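Local coordinates for protein DsvD (Desulfovibrio vulgaris, PDB 1UCR) that is of unknown function but may play an essential role in dissimilatory sulfite reduction and, through its winged-helix motif, possibly interacts with DNA, at residues 6-9 with 10-14; 44-48 with 49-53; 55-59 with 60-64. All blocks are in the same frame, centred on the assembly; numbering follows the deposited sequence.

Interaction 1 (6-9 with 10-14)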
loop_
_atom_site.group_PDB
_atom_site.type_symbol
_atom_site.label_atom_id
_atom_site.label_comp_id
_atom_site.label_asym_id
_atom_site.label_seq_id
_atom_site.Cartn_x
_atom_site.Cartn_y
_atom_site.Cartn_z
ATOM N N GLN B 6 -8.500 -8.643 -3.467
ATOM C CA GLN B 6 -8.155 -7.886 -4.631
ATOM C C GLN B 6 -9.224 -6.834 -4.949
ATOM O O GLN B 6 -8.912 -5.710 -5.370
ATOM C CB GLN B 6 -7.957 -8.812 -5.859
ATOM C CG GLN B 6 -7.444 -8.015 -7.074
ATOM C CD GLN B 6 -6.027 -7.565 -6.734
ATOM O OE1 GLN B 6 -5.142 -8.378 -6.502
ATOM N NE2 GLN B 6 -5.759 -6.272 -6.704
ATOM N N LYS B 7 -10.493 -7.158 -4.706
ATOM C CA LYS B 7 -11.575 -6.177 -4.944
ATOM C C LYS B 7 -11.476 -4.993 -4.002
ATOM O O LYS B 7 -11.751 -3.846 -4.392
ATOM C CB LYS B 7 -12.933 -6.889 -4.791
ATOM C CG LYS B 7 -13.245 -7.830 -5.988
ATOM C CD LYS B 7 -14.643 -8.465 -5.872
ATOM C CE LYS B 7 -14.872 -9.369 -7.083
ATOM N NZ LYS B 7 -16.197 -10.008 -7.089
ATOM N N VAL B 8 -11.083 -5.226 -2.736
ATOM C CA VAL B 8 -10.819 -4.087 -1.819
ATOM C C VAL B 8 -9.703 -3.214 -2.378
ATOM O O VAL B 8 -9.836 -1.976 -2.433
ATOM C CB VAL B 8 -10.465 -4.634 -0.442
ATOM C CG1 VAL B 8 -9.937 -3.563 0.503
ATOM C CG2 VAL B 8 -11.677 -5.342 0.172
ATOM N N VAL B 9 -8.556 -3.857 -2.703
ATOM C CA VAL B 9 -7.427 -3.081 -3.195
ATOM C C VAL B 9 -7.816 -2.293 -4.457
ATOM O O VAL B 9 -7.480 -1.105 -4.621
ATOM C CB VAL B 9 -6.240 -3.989 -3.476
ATOM C CG1 VAL B 9 -5.082 -3.285 -4.160
ATOM C CG2 VAL B 9 -5.752 -4.565 -2.143
ATOM N N ASP B 10 -8.526 -2.977 -5.389
ATOM C CA ASP B 10 -8.872 -2.285 -6.645
ATOM C C ASP B 10 -9.792 -1.088 -6.397
ATOM O O ASP B 10 -9.654 -0.046 -7.046
ATOM C CB ASP B 10 -9.598 -3.219 -7.609
ATOM C CG ASP B 10 -8.693 -4.323 -8.195
ATOM O OD1 ASP B 10 -7.462 -4.260 -7.985
ATOM O OD2 ASP B 10 -9.242 -5.242 -8.812
ATOM N N PHE B 11 -10.739 -1.195 -5.471
ATOM C CA PHE B 11 -11.573 -0.051 -5.170
ATOM C C PHE B 11 -10.740 1.119 -4.675
ATOM O O PHE B 11 -10.876 2.268 -5.095
ATOM C CB PHE B 11 -12.652 -0.484 -4.120
ATOM C CG PHE B 11 -13.375 0.792 -3.630
ATOM C CD1 PHE B 11 -14.313 1.409 -4.467
ATOM C CD2 PHE B 11 -13.109 1.342 -2.413
ATOM C CE1 PHE B 11 -14.969 2.566 -4.023
ATOM C CE2 PHE B 11 -13.742 2.504 -1.937
ATOM C CZ PHE B 11 -14.651 3.114 -2.811
ATOM N N LEU B 12 -9.828 0.850 -3.718
ATOM C CA LEU B 12 -9.033 1.880 -3.081
ATOM C C LEU B 12 -8.015 2.489 -4.043
ATOM O O LEU B 12 -7.754 3.687 -3.942
ATOM C CB LEU B 12 -8.328 1.309 -1.857
ATOM C CG LEU B 12 -9.261 0.916 -0.712
ATOM C CD1 LEU B 12 -8.424 0.240 0.393
ATOM C CD2 LEU B 12 -9.986 2.135 -0.143
ATOM N N ASN B 13 -7.503 1.686 -4.957
ATOM C CA ASN B 13 -6.459 2.122 -5.874
ATOM C C ASN B 13 -7.103 2.758 -7.089
ATOM O O ASN B 13 -6.999 2.306 -8.198
ATOM C CB ASN B 13 -5.595 0.917 -6.231
ATOM C CG ASN B 13 -4.352 1.297 -7.014
ATOM O OD1 ASN B 13 -3.805 2.370 -6.837
ATOM N ND2 ASN B 13 -3.918 0.372 -7.862
ATOM N N SER B 14 -7.781 3.845 -6.892
ATOM C CA SER B 14 -8.556 4.521 -7.919
ATOM C C SER B 14 -8.194 5.993 -7.882
ATOM O O SER B 14 -7.981 6.496 -6.785
ATOM C CB SER B 14 -10.054 4.425 -7.591
ATOM O OG SER B 14 -10.511 3.095 -7.633
#
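In the last turns of the N-terminal helix 3-12, Gln6 and Asp10 meet through both backbone and side chain. Asp10 N donates to Gln6 O at 2.8 Å, and one turn apart on the surface Gln6 NE2 reaches Asp10 OD1 at 2.9 Å. The glutamine chain leaves with CG opposite the backbone N (chi1 -174°) and then bends at chi2, which swings the amide along the helix to the carboxylate. The two flat groups lie 33° apart, and the N-H comes to OD1 from above the carboxylate plane. Gln6 NE2 is also bonded to Glu50 of the second subunit, so this polar pair borders the dimer interface. The helix is the first of the winged-helix fold, and Val8 and Leu12 form a buried apolar pair on it: Val8 CG1 and Leu12 CD1 are 4.1 Å apart, the side chains lie side by side, pointing the same way, and both touch Phe27 of helix 24-30. Leu12 N bonds back to Val8 O, and Asn13 N to Val9 O at 2.8 Å. Asn13 then leaves helical geometry as the centre of an inverse gamma turn, and Ser14 OG turns back to Phe11 O at 2.7 Å, coming from above the carbonyl plane.

Interaction 2 (44-48 with 49-53)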
loop_
_atom_site.group_PDB
_atom_site.type_symbol
_atom_site.label_atom_id
_atom_site.label_comp_id
_atom_site.label_asym_id
_atom_site.label_seq_id
_atom_site.Cartn_x
_atom_site.Cartn_y
_atom_site.Cartn_z
ATOM N N THR B 44 -8.866 -6.964 8.080
ATOM C CA THR B 44 -7.864 -7.106 9.122
ATOM C C THR B 44 -6.664 -7.848 8.595
ATOM O O THR B 44 -5.528 -7.467 8.929
ATOM C CB THR B 44 -8.496 -7.885 10.315
ATOM O OG1 THR B 44 -9.628 -7.156 10.795
ATOM C CG2 THR B 44 -7.495 -7.986 11.423
ATOM N N ALA B 45 -6.865 -8.891 7.780
ATOM C CA ALA B 45 -5.727 -9.599 7.207
ATOM C C ALA B 45 -4.918 -8.697 6.307
ATOM O O ALA B 45 -3.693 -8.737 6.334
ATOM C CB ALA B 45 -6.261 -10.776 6.397
ATOM N N LEU B 46 -5.575 -7.835 5.522
ATOM C CA LEU B 46 -4.844 -6.873 4.694
ATOM C C LEU B 46 -4.090 -5.856 5.554
ATOM O O LEU B 46 -2.993 -5.439 5.119
ATOM C CB LEU B 46 -5.787 -6.194 3.714
ATOM C CG LEU B 46 -6.314 -7.077 2.591
ATOM C CD1 LEU B 46 -7.470 -6.400 1.926
ATOM C CD2 LEU B 46 -5.213 -7.367 1.565
ATOM N N VAL B 47 -4.630 -5.439 6.701
ATOM C CA VAL B 47 -3.827 -4.575 7.613
ATOM C C VAL B 47 -2.661 -5.355 8.142
ATOM O O VAL B 47 -1.528 -4.807 8.181
ATOM C CB VAL B 47 -4.754 -4.054 8.740
ATOM C CG1 VAL B 47 -3.897 -3.374 9.790
ATOM C CG2 VAL B 47 -5.809 -3.116 8.191
ATOM N N ASN B 48 -2.829 -6.597 8.574
ATOM C CA ASN B 48 -1.690 -7.349 9.108
ATOM C C ASN B 48 -0.589 -7.495 8.063
ATOM O O ASN B 48 0.595 -7.430 8.398
ATOM C CB ASN B 48 -2.169 -8.757 9.492
ATOM C CG ASN B 48 -3.129 -8.775 10.629
ATOM O OD1 ASN B 48 -3.216 -7.843 11.403
ATOM N ND2 ASN B 48 -3.856 -9.924 10.705
ATOM N N ASP B 49 -0.982 -7.666 6.800
ATOM C CA ASP B 49 -0.010 -7.778 5.716
ATOM C C ASP B 49 0.553 -6.451 5.238
ATOM O O ASP B 49 1.436 -6.445 4.368
ATOM C CB ASP B 49 -0.676 -8.515 4.565
ATOM C CG ASP B 49 -0.843 -9.972 4.966
ATOM O OD1 ASP B 49 -1.611 -10.703 4.389
ATOM O OD2 ASP B 49 -0.122 -10.512 5.865
ATOM N N GLU B 50 0.059 -5.350 5.775
ATOM C CA GLU B 50 0.503 -3.995 5.520
ATOM C C GLU B 50 0.147 -3.557 4.107
ATOM O O GLU B 50 0.723 -2.585 3.599
ATOM C CB GLU B 50 1.991 -3.779 5.808
ATOM C CG GLU B 50 2.282 -4.076 7.282
ATOM C CD GLU B 50 3.674 -3.805 7.666
ATOM O OE1 GLU B 50 4.348 -4.694 8.240
ATOM O OE2 GLU B 50 4.147 -2.673 7.415
ATOM N N VAL B 51 -0.842 -4.193 3.492
ATOM C CA VAL B 51 -1.458 -3.659 2.283
ATOM C C VAL B 51 -2.345 -2.477 2.642
ATOM O O VAL B 51 -2.428 -1.508 1.915
ATOM C CB VAL B 51 -2.270 -4.752 1.571
ATOM C CG1 VAL B 51 -3.012 -4.206 0.358
ATOM C CG2 VAL B 51 -1.336 -5.874 1.167
ATOM N N LEU B 52 -3.034 -2.589 3.791
ATOM C CA LEU B 52 -3.849 -1.505 4.300
ATOM C C LEU B 52 -3.274 -0.959 5.590
ATOM O O LEU B 52 -2.485 -1.628 6.279
ATOM C CB LEU B 52 -5.298 -1.964 4.639
ATOM C CG LEU B 52 -6.071 -2.529 3.454
ATOM C CD1 LEU B 52 -7.460 -2.975 3.900
ATOM C CD2 LEU B 52 -6.168 -1.555 2.308
ATOM N N GLU B 53 -3.691 0.259 5.919
ATOM C CA GLU B 53 -3.501 0.870 7.240
ATOM C C GLU B 53 -4.871 1.100 7.857
ATOM O O GLU B 53 -5.882 1.267 7.160
ATOM C CB GLU B 53 -2.652 2.103 7.112
ATOM C CG GLU B 53 -3.192 3.162 6.213
ATOM C CD GLU B 53 -2.214 4.228 5.846
ATOM O OE1 GLU B 53 -2.721 5.305 5.393
ATOM O OE2 GLU B 53 -0.979 4.062 5.933
#
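Leu46 O is gripped by two backbone N-H groups from beyond the end of helix 36-48: Leu52 N at 3.1 Å, nearly straight at 170°, and Val51 N at 3.0 Å through a weak, bent bond. Leu52 N stands well above the carbonyl plane, away from any lone pair. Asp49 N still makes a helical bond to Ala45 O, while Glu50 N closes on Val47 O at 2.9 Å. Glu50, with positive phi (69°), completes a Schellman motif that ends the helix and sends the chain into strand 52-57, the first strand of the wing. Apolar side chains pack across the same turn. Leu46 CB lies 3.6 Å from Leu52 CD1, and Leu46 CD2 meets Val51 CB at 3.9 Å. Val47 CG2 packs on Leu52 CB with the two side chains crossing at about a right angle, and Val47 CA-H points at Leu52 O. The carboxylate of Glu50 turns outward to Gln6 of the second subunit, and that of Glu53 to the backbone N of Gly67 and Gly69. Backbone amides thus satisfy Ala45 O, Leu46 O and Val47 O, and the Leu46-Leu52 pair joins helix to strand both by a backbone hydrogen bond and by apolar side-chain packing.

Interaction 3 (55-59 with 60-64)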
loop_
_atom_site.group_PDB
_atom_site.type_symbol
_atom_site.label_atom_id
_atom_site.label_comp_id
_atom_site.label_asym_id
_atom_site.label_seq_id
_atom_site.Cartn_x
_atom_site.Cartn_y
_atom_site.Cartn_z
ATOM N N TRP B 55 -7.381 2.779 11.094
ATOM C CA TRP B 55 -7.639 3.952 11.912
ATOM C C TRP B 55 -8.833 3.667 12.784
ATOM O O TRP B 55 -9.820 3.037 12.347
ATOM C CB TRP B 55 -8.039 5.163 11.054
ATOM C CG TRP B 55 -7.145 5.356 9.851
ATOM C CD1 TRP B 55 -7.055 4.760 8.603
ATOM C CD2 TRP B 55 -6.118 6.298 9.818
ATOM N NE1 TRP B 55 -6.089 5.264 7.835
ATOM C CE2 TRP B 55 -5.444 6.267 8.579
ATOM C CE3 TRP B 55 -5.685 7.225 10.766
ATOM C CZ2 TRP B 55 -4.380 7.047 8.170
ATOM C CZ3 TRP B 55 -4.615 8.021 10.378
ATOM C CH2 TRP B 55 -3.967 7.959 9.137
ATOM N N SER B 56 -8.860 4.202 13.992
ATOM C CA SER B 56 -10.083 4.365 14.699
ATOM C C SER B 56 -10.736 5.655 14.273
ATOM O O SER B 56 -10.048 6.663 14.087
ATOM C CB SER B 56 -9.843 4.449 16.215
ATOM O OG SER B 56 -9.133 3.290 16.656
ATOM N N SER B 57 -12.046 5.706 14.180
ATOM C CA SER B 57 -12.718 6.961 13.826
ATOM C C SER B 57 -14.042 6.974 14.562
ATOM O O SER B 57 -14.942 6.190 14.227
ATOM C CB SER B 57 -12.941 7.058 12.326
ATOM O OG SER B 57 -13.677 8.252 12.101
ATOM N N GLY B 58 -14.119 7.847 15.572
ATOM C CA GLY B 58 -15.359 7.909 16.316
ATOM C C GLY B 58 -15.690 6.538 16.889
ATOM O O GLY B 58 -14.860 5.900 17.548
ATOM N N SER B 59 -16.906 6.074 16.649
ATOM C CA SER B 59 -17.344 4.789 17.131
ATOM C C SER B 59 -17.032 3.639 16.182
ATOM O O SER B 59 -17.415 2.533 16.496
ATOM C CB SER B 59 -18.866 4.787 17.376
ATOM O OG SER B 59 -19.473 5.164 16.173
ATOM N N THR B 60 -16.317 3.891 15.103
ATOM C CA THR B 60 -16.035 2.849 14.104
ATOM C C THR B 60 -14.588 2.898 13.727
ATOM O O THR B 60 -13.713 3.305 14.508
ATOM C CB THR B 60 -17.053 2.996 12.950
ATOM O OG1 THR B 60 -16.876 1.921 12.033
ATOM C CG2 THR B 60 -16.885 4.291 12.180
ATOM N N THR B 61 -14.309 2.376 12.517
ATOM C CA THR B 61 -12.959 2.161 12.030
ATOM C C THR B 61 -12.903 2.644 10.590
ATOM O O THR B 61 -13.920 2.706 9.896
ATOM C CB THR B 61 -12.533 0.678 12.139
ATOM O OG1 THR B 61 -13.433 -0.109 11.358
ATOM C CG2 THR B 61 -12.570 0.249 13.618
ATOM N N MET B 62 -11.684 2.950 10.133
ATOM C CA MET B 62 -11.421 3.262 8.737
ATOM C C MET B 62 -10.187 2.547 8.268
ATOM O O MET B 62 -9.307 2.163 9.043
ATOM C CB MET B 62 -11.257 4.775 8.514
ATOM C CG MET B 62 -12.449 5.575 9.039
ATOM S SD MET B 62 -12.331 7.342 8.616
ATOM C CE MET B 62 -13.095 7.315 6.998
ATOM N N TYR B 63 -10.118 2.390 6.927
ATOM C CA TYR B 63 -9.067 1.645 6.278
ATOM C C TYR B 63 -8.671 2.383 5.024
ATOM O O TYR B 63 -9.551 2.916 4.326
ATOM C CB TYR B 63 -9.496 0.231 5.875
ATOM C CG TYR B 63 -9.975 -0.631 7.037
ATOM C CD1 TYR B 63 -11.269 -0.465 7.569
ATOM C CD2 TYR B 63 -9.116 -1.583 7.619
ATOM C CE1 TYR B 63 -11.681 -1.244 8.631
ATOM C CE2 TYR B 63 -9.563 -2.373 8.691
ATOM C CZ TYR B 63 -10.848 -2.178 9.174
ATOM O OH TYR B 63 -11.325 -2.933 10.236
ATOM N N GLY B 64 -7.408 2.348 4.666
ATOM C CA GLY B 64 -6.918 2.824 3.376
ATOM C C GLY B 64 -5.647 2.097 3.001
ATOM O O GLY B 64 -5.108 1.318 3.782
#
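Trp55 and Met62 face each other as a hydrogen-bonded pair in the antiparallel hairpin that forms the wing of this winged-helix protein. Trp55 N donates to Met62 O and Met62 N to Trp55 O, both at 2.9 Å. Nearer the tip, Ser57 and Thr60 pair in the same way, with Ser57 N on Thr60 O in a nearly straight bond (174°) and Thr60 N on Ser57 O at 2.8 Å. Between these pairs Ser56 and Thr61 form a non-hydrogen-bonded pair, where Thr61 CA comes within 3.3 Å of Trp55 O in a CA-H...O contact. Packing is closest on the face carrying Trp55, Ser57, Thr60 and Met62. Here Met62 CG rests 3.6 Å from Ser57 CB, Met62 SD lies 3.8 Å from Ser57 OG, and Trp55 CB meets Met62 CB at 4.1 Å. With CG opposite its carbonyl carbon (chi1 -46°), the indole of Trp55 turns its edge, at CD1, to Met62 O. The tip is looser and faces solvent: a type II' turn runs from Ser57 to Thr60, with exposed Gly58 and Ser59 at its corners, and a sulfate ion, probably from the crystallisation liquor, lies next to Thr60. Strand 60-65 is the middle strand of the sheet, flanked by 52-57 and the short 22-23, whose Tyr23 touches Ser57, Thr60 and Met62, while Lys21 makes a cation-pi contact with Trp55. On the other face Tyr63 packs on Leu43 and Val47 of helix 36-48 and bonds through OH to Lys40.

Overall arrangement
Interactions 1 and 2 meet in the hydrophobic core: Leu12 CD1 touches Leu52 CD2 at 3.5 Å and Val9 CG2 touches Val51 CG1 at 3.7 Å, packing helix 3-12 against the turn after helix 36-48 and the start of strand 52-57. Both also reach the second subunit, through Gln6 and Glu50. Interaction 3 continues the strand that interaction 2 begins, and Glu53 N probably bonds to Gly64 O where they join. The tip of interaction 3 is exposed, its base is buried, and no other chain of the assembly touches it. Its centre lies about 18 Å from that of interaction 1. Helical bonds dominate 6-14, capping bonds 44-53, and cross-strand bonds 55-64.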